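Local coordinates for protein arabinan endo-1,5-alpha-l-arabinosidase A (Cellvibrio cellulosa, PDB 1GYH) that hydrolyses the alpha-1,5-arabinofuranosyl linkages of arabinan, a plant cell-wall polysaccharide, releasing mainly arabinotriose, at residues K98-A103 / Y107-K112; D43-T48 / F76-S81; L249-N254 / L274-Y279. All blocks are in the same frame, centred on the assembly; numbering follows the deposited sequence. Where two conformers were deposited one is given.

The three contacts sample a five-bladed beta-propeller. Contact 1 closes a loop within one blade, its centre about 21 Å from the chain's centre, and combines aromatic packing with waters and charged groups. Contacts 2 and 3 lie deeper, their centres about 14 and 13 Å from it: contact 2 joins the loop after strand 38-44 to the next sheet mainly through aromatic rings, whereas the buried contact 3 joins edge strand 248-251 to the next sheet through aliphatic methyls alone. Contacts 1 and 2 reach the same sheet and interlock through tyrosine-aspartate hydrogen bonds and side-chain packing. Contact 3 sits across the chain's centre from both, its atoms no nearer than about 13 Å.

Contact 1: K98-A103 / Y107-K112; sequences KTLNPA and YRWEDK
Pro102 lies over the ring of Tyr107 within the loop that joins strands 90-97 and 110-118, the antiparallel pair at the outer edge of one beta-propeller blade. The tight part of the contact is built round this tyrosine. A first torsion of -173° sets CG anti to the backbone N and beside the carbonyl carbon, directing the ring into the bend of 98-103. There Pro102 CA stands 3.6 Å from the Tyr107 ring centroid, only 11° off the normal, a CH-pi contact over the face. The carbonyl oxygens of Thr99, Leu100 and Asn101 approach the same ring obliquely, and Thr99 CG2 fills the corner beside Tyr107 N at 3.7 Å. Deeper in, Leu100 CD2 meets CZ2 and CH2 of the indole, lying 3.6 Å from Trp109 CZ2. Two further links brace the rings: Trp109 NE1 donates to Tyr107 OH over 3.0 Å, and that hydroxyl also bonds Asp43 of the adjoining sheet. Thr99 OG1 is likewise held from outside, by Glu15.

The opposite character prevails toward Lys98 and Arg108, where water and charge replace close packing. One water links Lys98 N and Arg108 O, while a second joins Lys98 NZ and Glu110 OE2 only weakly. Arg108 grips Glu110 side-on through NE and NH2, both nitrogens reaching OE2 from the same face of the carboxylate; Lys112 adds a long ionic contact to OE1. A bend in the Arg108 chain at chi3 (78°) brings the two nitrogens to that oxygen. Back at the tyrosine, a bridging water donates to both segments, 2.8 Å from Leu100 O and 3.0 Å from Tyr107 OH.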
# COMPACT_ATOMS: atom_id res chain seq x y z
N LYS A 98 -12.79 -13.32 -10.68
CA LYS A 98 -12.72 -14.75 -10.32
C LYS A 98 -11.33 -15.36 -10.44
O LYS A 98 -11.05 -16.37 -9.81
CB LYS A 98 -13.66 -15.57 -11.21
CG LYS A 98 -15.16 -15.23 -11.16
CD LYS A 98 -15.87 -15.84 -12.39
CE LYS A 98 -17.38 -15.58 -12.53
NZ LYS A 98 -18.00 -16.24 -13.82
N THR A 99 -10.46 -14.76 -11.26
CA THR A 99 -9.12 -15.29 -11.48
C THR A 99 -8.17 -14.18 -11.91
O THR A 99 -8.62 -13.09 -12.22
CB THR A 99 -9.18 -16.44 -12.51
OG1 THR A 99 -7.88 -17.01 -12.69
CG2 THR A 99 -9.56 -15.93 -13.88
N LEU A 100 -6.87 -14.45 -11.90
CA LEU A 100 -5.86 -13.47 -12.30
C LEU A 100 -5.19 -13.79 -13.65
O LEU A 100 -4.43 -12.97 -14.15
CB LEU A 100 -4.79 -13.33 -11.21
CG LEU A 100 -5.28 -12.75 -9.86
CD1 LEU A 100 -4.13 -12.52 -8.89
CD2 LEU A 100 -6.11 -11.44 -10.04
N ASN A 101 -5.46 -14.96 -14.21
CA ASN A 101 -4.96 -15.37 -15.53
C ASN A 101 -5.82 -14.77 -16.67
O ASN A 101 -6.94 -15.17 -16.88
CB ASN A 101 -4.94 -16.92 -15.65
CG ASN A 101 -4.39 -17.41 -16.97
OD1 ASN A 101 -4.01 -16.64 -17.86
ND2 ASN A 101 -4.37 -18.74 -17.13
N PRO A 102 -5.28 -13.85 -17.44
CA PRO A 102 -6.07 -13.21 -18.51
C PRO A 102 -6.52 -14.10 -19.69
O PRO A 102 -7.45 -13.72 -20.42
CB PRO A 102 -5.15 -12.05 -18.96
CG PRO A 102 -3.74 -12.52 -18.62
CD PRO A 102 -3.90 -13.34 -17.35
N ALA A 103 -5.90 -15.27 -19.87
CA ALA A 103 -6.31 -16.28 -20.86
C ALA A 103 -7.48 -17.11 -20.36
O ALA A 103 -8.14 -17.78 -21.13
CB ALA A 103 -5.11 -17.21 -21.23
N TYR A 107 -11.90 -14.96 -16.56
CA TYR A 107 -11.25 -13.68 -16.30
C TYR A 107 -12.09 -12.45 -16.74
O TYR A 107 -12.35 -12.27 -17.94
CB TYR A 107 -9.90 -13.61 -16.99
CG TYR A 107 -9.05 -12.38 -16.66
CD1 TYR A 107 -9.10 -11.22 -17.45
CD2 TYR A 107 -8.16 -12.40 -15.60
CE1 TYR A 107 -8.27 -10.12 -17.16
CE2 TYR A 107 -7.34 -11.31 -15.29
CZ TYR A 107 -7.38 -10.17 -16.08
OH TYR A 107 -6.55 -9.12 -15.77
N ARG A 108 -12.45 -11.63 -15.75
CA ARG A 108 -13.06 -10.30 -15.97
C ARG A 108 -13.12 -9.51 -14.69
O ARG A 108 -13.69 -9.95 -13.71
CB ARG A 108 -14.48 -10.44 -16.55
CG ARG A 108 -15.19 -9.09 -16.79
CD ARG A 108 -16.47 -9.16 -17.60
NE ARG A 108 -17.58 -9.63 -16.78
CZ ARG A 108 -18.82 -9.70 -17.17
NH1 ARG A 108 -19.17 -9.33 -18.40
NH2 ARG A 108 -19.74 -10.19 -16.36
N TRP A 109 -12.53 -8.31 -14.70
CA TRP A 109 -12.66 -7.35 -13.62
C TRP A 109 -14.00 -6.61 -13.63
O TRP A 109 -14.39 -6.02 -14.65
CB TRP A 109 -11.49 -6.34 -13.66
CG TRP A 109 -10.16 -6.93 -13.37
CD1 TRP A 109 -9.20 -7.25 -14.27
CD2 TRP A 109 -9.65 -7.30 -12.09
NE1 TRP A 109 -8.11 -7.80 -13.63
CE2 TRP A 109 -8.37 -7.84 -12.29
CE3 TRP A 109 -10.16 -7.24 -10.79
CZ2 TRP A 109 -7.58 -8.34 -11.24
CZ3 TRP A 109 -9.35 -7.74 -9.71
CH2 TRP A 109 -8.08 -8.25 -9.97
N GLU A 110 -14.70 -6.64 -12.49
CA GLU A 110 -16.00 -6.02 -12.34
C GLU A 110 -15.96 -4.99 -11.23
O GLU A 110 -15.80 -5.31 -10.05
CB GLU A 110 -17.08 -7.09 -12.08
CG GLU A 110 -17.03 -8.22 -13.11
CD GLU A 110 -18.22 -9.16 -13.08
OE1 GLU A 110 -19.09 -9.03 -12.19
OE2 GLU A 110 -18.27 -10.02 -13.96
N ASP A 111 -16.13 -3.73 -11.59
CA ASP A 111 -16.01 -2.63 -10.62
C ASP A 111 -17.25 -2.62 -9.74
O ASP A 111 -18.36 -2.76 -10.22
CB ASP A 111 -15.88 -1.28 -11.33
CG ASP A 111 -15.51 -0.15 -10.39
OD1 ASP A 111 -14.80 -0.39 -9.38
OD2 ASP A 111 -15.88 1.02 -10.60
N LYS A 112 -17.04 -2.41 -8.45
CA LYS A 112 -18.08 -2.34 -7.46
C LYS A 112 -18.25 -0.91 -6.90
O LYS A 112 -19.10 -0.67 -6.04
CB LYS A 112 -17.74 -3.35 -6.33
CG LYS A 112 -17.51 -4.81 -6.84
CD LYS A 112 -18.71 -5.37 -7.54
CE LYS A 112 -18.47 -6.77 -8.06
NZ LYS A 112 -19.68 -7.38 -8.65
O HOH W 1 -14.52 -12.61 -13.23
O HOH W 2 -17.10 -13.12 -14.85
O HOH W 3 -3.87 -10.31 -14.99

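Contact 2: D43-T48 / F76-S81; sequences DRAFAT and FYLYYS
Tyr80 OH, whose ring receives Phe46, makes a short hydrogen bond to Asp111 OD1 on the outer strand of its own sheet, fixing the far end of the tyrosine. Phe46 approaches that ring edge-on: the two planes stand at 73° and the centroids are 5.0 Å apart, a T-shaped stack in which Phe46 CE1 sits over the rim of the Tyr80 face. The phenyl tip also passes 3.5 Å from the hydroxyl, measured from Phe46 CZ to Tyr80 OH. In Tyr80, chi1 (60°) places the ring on the Phe46 side and chi2 (84°) turns its face to the phenyl.

Beside the rings, the methyl of Ala45 abuts Leu78, with 3.6 Å between Ala45 CB and Leu78 CD2. Within 43-48, Arg44 NE donates to Phe46 O over 2.8 Å, in the carbonyl plane. The Phe46 side chain lies about 8 Å from Gly62, a probable substrate-binding residue. The whole joins the chain following strand 38-44 to strand 75-82, an apolar and aromatic seam between neighbouring blades of the beta-propeller.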
# COMPACT_ATOMS: atom_id res chain seq x y z
N ASP A 43 -1.73 -7.49 -17.72
CA ASP A 43 -2.93 -6.70 -18.08
C ASP A 43 -2.95 -5.34 -17.35
O ASP A 43 -2.05 -5.02 -16.57
CB ASP A 43 -4.19 -7.51 -17.67
CG ASP A 43 -5.46 -7.09 -18.35
OD1 ASP A 43 -5.46 -6.42 -19.40
OD2 ASP A 43 -6.55 -7.46 -17.89
N ARG A 44 -3.98 -4.54 -17.62
CA ARG A 44 -4.37 -3.45 -16.75
C ARG A 44 -5.79 -3.69 -16.30
O ARG A 44 -6.62 -4.15 -17.09
CB ARG A 44 -4.18 -2.08 -17.45
CG ARG A 44 -4.85 -1.97 -18.82
CD ARG A 44 -4.59 -0.66 -19.59
NE ARG A 44 -5.30 0.48 -19.00
CZ ARG A 44 -5.09 1.77 -19.30
NH1 ARG A 44 -4.21 2.12 -20.22
NH2 ARG A 44 -5.79 2.71 -18.69
N ALA A 45 -6.08 -3.45 -15.03
CA ALA A 45 -7.38 -3.82 -14.50
C ALA A 45 -8.53 -3.13 -15.23
O ALA A 45 -9.49 -3.79 -15.65
CB ALA A 45 -7.45 -3.56 -13.01
N PHE A 46 -8.44 -1.80 -15.35
CA PHE A 46 -9.37 -1.01 -16.20
C PHE A 46 -8.73 -0.73 -17.56
O PHE A 46 -7.64 -0.16 -17.63
CB PHE A 46 -9.70 0.34 -15.54
CG PHE A 46 -10.50 0.21 -14.26
CD1 PHE A 46 -9.85 -0.10 -13.05
CD2 PHE A 46 -11.88 0.37 -14.26
CE1 PHE A 46 -10.57 -0.18 -11.85
CE2 PHE A 46 -12.62 0.26 -13.08
CZ PHE A 46 -11.95 -0.04 -11.87
N ALA A 47 -9.39 -1.16 -18.61
CA ALA A 47 -8.98 -0.88 -19.98
C ALA A 47 -8.91 0.64 -20.23
O ALA A 47 -8.03 1.13 -20.95
CB ALA A 47 -9.91 -1.51 -20.93
N THR A 48 -9.83 1.38 -19.61
CA THR A 48 -9.76 2.83 -19.63
C THR A 48 -9.68 3.36 -18.19
O THR A 48 -8.58 3.47 -17.63
CB THR A 48 -10.95 3.44 -20.45
OG1 THR A 48 -12.21 2.98 -19.95
CG2 THR A 48 -10.94 2.97 -21.88
N PHE A 76 -10.88 -12.50 -6.03
CA PHE A 76 -9.76 -11.55 -5.94
C PHE A 76 -10.33 -10.11 -5.86
O PHE A 76 -11.04 -9.69 -6.78
CB PHE A 76 -8.81 -11.71 -7.14
CG PHE A 76 -8.12 -13.03 -7.20
CD1 PHE A 76 -8.75 -14.14 -7.72
CD2 PHE A 76 -6.85 -13.17 -6.67
CE1 PHE A 76 -8.10 -15.39 -7.76
CE2 PHE A 76 -6.20 -14.41 -6.72
CZ PHE A 76 -6.83 -15.52 -7.23
N TYR A 77 -10.06 -9.41 -4.77
CA TYR A 77 -10.50 -8.05 -4.51
C TYR A 77 -9.29 -7.10 -4.70
O TYR A 77 -8.28 -7.22 -4.00
CB TYR A 77 -11.05 -7.89 -3.11
CG TYR A 77 -12.37 -8.56 -2.85
CD1 TYR A 77 -12.46 -9.95 -2.75
CD2 TYR A 77 -13.52 -7.85 -2.71
CE1 TYR A 77 -13.63 -10.57 -2.52
CE2 TYR A 77 -14.72 -8.48 -2.48
CZ TYR A 77 -14.77 -9.83 -2.39
OH TYR A 77 -15.95 -10.47 -2.16
N LEU A 78 -9.40 -6.19 -5.67
CA LEU A 78 -8.36 -5.24 -5.98
C LEU A 78 -8.89 -3.84 -5.63
O LEU A 78 -9.73 -3.30 -6.34
CB LEU A 78 -8.01 -5.34 -7.46
CG LEU A 78 -7.04 -4.27 -8.01
CD1 LEU A 78 -5.71 -4.38 -7.23
CD2 LEU A 78 -6.78 -4.38 -9.52
N TYR A 79 -8.38 -3.29 -4.54
CA TYR A 79 -8.66 -1.93 -4.10
C TYR A 79 -7.70 -0.97 -4.80
O TYR A 79 -6.59 -1.34 -5.11
CB TYR A 79 -8.54 -1.81 -2.58
CG TYR A 79 -9.52 -2.74 -1.89
CD1 TYR A 79 -9.21 -4.11 -1.71
CD2 TYR A 79 -10.76 -2.28 -1.48
CE1 TYR A 79 -10.13 -4.96 -1.10
CE2 TYR A 79 -11.69 -3.13 -0.90
CZ TYR A 79 -11.36 -4.45 -0.69
OH TYR A 79 -12.29 -5.27 -0.13
N TYR A 80 -8.16 0.26 -5.08
CA TYR A 80 -7.40 1.21 -5.90
C TYR A 80 -7.86 2.62 -5.52
O TYR A 80 -8.96 2.79 -4.98
CB TYR A 80 -7.61 0.93 -7.42
CG TYR A 80 -9.07 1.06 -7.88
CD1 TYR A 80 -9.60 2.31 -8.20
CD2 TYR A 80 -9.93 -0.06 -7.90
CE1 TYR A 80 -10.92 2.46 -8.57
CE2 TYR A 80 -11.28 0.07 -8.26
CZ TYR A 80 -11.78 1.35 -8.60
OH TYR A 80 -13.09 1.56 -8.97
N SER A 81 -7.00 3.62 -5.80
CA SER A 81 -7.22 5.02 -5.40
C SER A 81 -7.36 5.92 -6.64
O SER A 81 -6.57 5.81 -7.58
CB SER A 81 -6.07 5.53 -4.51
OG SER A 81 -5.67 4.56 -3.53

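Contact 3: L249-N254 / L274-Y279; sequences LLIKGN and LVLHAY
Leu250 and Leu274 both carry CG opposite the backbone N (chi1 178° and -175°), which extends the two side chains toward each other until they meet tip to tip, Leu250 CD2 lying 4.0 Å from Leu274 CD2. Beside them Ile251 adds its branch methyl: CG2 rests 4.4 Å from Leu274 CD2 and equally far from Leu276 CD2, so it bridges two alternate residues of strand 274-279.

Both successive residues, Leu250 and Ile251, point toward 274-279, consistent with the classic beta bulge at which they face Leu222 of strand 221-227. The strands 249-251 and 274-279 run 75° apart with axes 11.2 Å from each other, too far for backbone pairing, so the sheets are joined here by side chains. Leu222 and Leu292 extend the apolar surroundings, touching Leu276 and Ile251 respectively. The contact thus packs the last strand of one propeller sheet against the second strand of the next. On the other side of strand 274-279, His277 ND1 hydrogen-bonds the backbone N of Asp9, the probable proton acceptor, and its ring stacks on His8. By contrast, the Leu250-Ile251 side offers methyl groups alone: with no hydrogen bond across the interface, cohesion here probably comes from dispersion and the burial of apolar surface.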
# COMPACT_ATOMS: atom_id res chain seq x y z
N LEU A 249 12.49 2.99 13.03
CA LEU A 249 13.12 2.76 11.74
C LEU A 249 13.24 1.28 11.36
O LEU A 249 13.76 0.48 12.12
CB LEU A 249 14.50 3.43 11.67
CG LEU A 249 15.30 3.14 10.39
CD1 LEU A 249 14.59 3.73 9.19
CD2 LEU A 249 16.75 3.62 10.45
N LEU A 250 12.75 0.95 10.17
CA LEU A 250 12.97 -0.37 9.57
C LEU A 250 14.05 -0.37 8.49
O LEU A 250 14.99 -1.18 8.52
CB LEU A 250 11.67 -0.91 8.98
CG LEU A 250 11.77 -2.27 8.26
CD1 LEU A 250 12.25 -3.35 9.27
CD2 LEU A 250 10.49 -2.67 7.64
N ILE A 251 13.93 0.53 7.52
CA ILE A 251 14.92 0.67 6.47
C ILE A 251 14.76 2.06 5.86
O ILE A 251 13.63 2.54 5.67
CB ILE A 251 14.76 -0.41 5.38
CG1 ILE A 251 15.86 -0.32 4.30
CG2 ILE A 251 13.28 -0.48 4.79
CD1 ILE A 251 15.94 -1.60 3.38
N LYS A 252 15.92 2.65 5.59
CA LYS A 252 16.09 3.92 4.89
C LYS A 252 17.06 3.77 3.74
O LYS A 252 17.74 2.75 3.57
CB LYS A 252 16.56 5.02 5.82
CG LYS A 252 17.97 4.86 6.45
CD LYS A 252 18.31 5.96 7.50
CE LYS A 252 19.73 5.70 8.09
NZ LYS A 252 20.36 6.89 8.75
N GLY A 253 17.12 4.80 2.91
CA GLY A 253 17.92 4.75 1.71
C GLY A 253 19.38 4.96 1.94
O GLY A 253 19.80 5.25 3.05
N ASN A 254 20.15 4.80 0.87
CA ASN A 254 21.58 5.00 0.87
C ASN A 254 22.03 5.71 -0.44
O ASN A 254 21.21 6.24 -1.19
CB ASN A 254 22.29 3.64 1.08
CG ASN A 254 21.91 2.62 0.04
OD1 ASN A 254 21.89 2.92 -1.19
ND2 ASN A 254 21.61 1.37 0.50
N LEU A 274 9.29 -8.56 2.70
CA LEU A 274 8.98 -7.13 2.59
C LEU A 274 9.06 -6.75 1.07
O LEU A 274 10.03 -7.08 0.40
CB LEU A 274 10.02 -6.34 3.36
CG LEU A 274 9.76 -4.81 3.43
CD1 LEU A 274 8.61 -4.49 4.29
CD2 LEU A 274 10.98 -4.08 3.94
N VAL A 275 8.03 -6.06 0.56
CA VAL A 275 7.88 -5.72 -0.89
C VAL A 275 7.76 -4.18 -0.97
O VAL A 275 6.93 -3.60 -0.28
CB VAL A 275 6.66 -6.41 -1.51
CG1 VAL A 275 6.50 -6.15 -3.03
CG2 VAL A 275 6.76 -7.93 -1.34
N LEU A 276 8.60 -3.53 -1.75
CA LEU A 276 8.63 -2.06 -1.79
C LEU A 276 9.20 -1.51 -3.11
O LEU A 276 9.70 -2.28 -3.95
CB LEU A 276 9.46 -1.51 -0.61
CG LEU A 276 10.94 -1.90 -0.44
CD1 LEU A 276 11.81 -1.19 -1.47
CD2 LEU A 276 11.43 -1.50 0.91
N HIS A 277 9.10 -0.19 -3.30
CA HIS A 277 9.83 0.44 -4.40
C HIS A 277 10.96 1.30 -3.86
O HIS A 277 10.89 1.79 -2.73
CB HIS A 277 8.93 1.24 -5.36
CG HIS A 277 8.38 2.52 -4.79
ND1 HIS A 277 7.05 2.67 -4.46
CD2 HIS A 277 8.98 3.71 -4.54
CE1 HIS A 277 6.85 3.90 -4.03
NE2 HIS A 277 8.00 4.55 -4.04
N ALA A 278 11.99 1.45 -4.67
CA ALA A 278 13.16 2.21 -4.31
C ALA A 278 13.72 2.94 -5.53
O ALA A 278 13.84 2.36 -6.60
CB ALA A 278 14.24 1.26 -3.68
N TYR A 279 14.11 4.21 -5.33
CA TYR A 279 14.54 5.06 -6.46
C TYR A 279 16.04 4.92 -6.76
O TYR A 279 16.89 5.30 -5.94
CB TYR A 279 14.16 6.55 -6.17
CG TYR A 279 12.68 6.79 -5.84
CD1 TYR A 279 11.68 6.80 -6.85
CD2 TYR A 279 12.25 7.02 -4.54
CE1 TYR A 279 10.31 7.01 -6.53
CE2 TYR A 279 10.88 7.23 -4.24
CZ TYR A 279 9.91 7.25 -5.23
OH TYR A 279 8.53 7.47 -4.92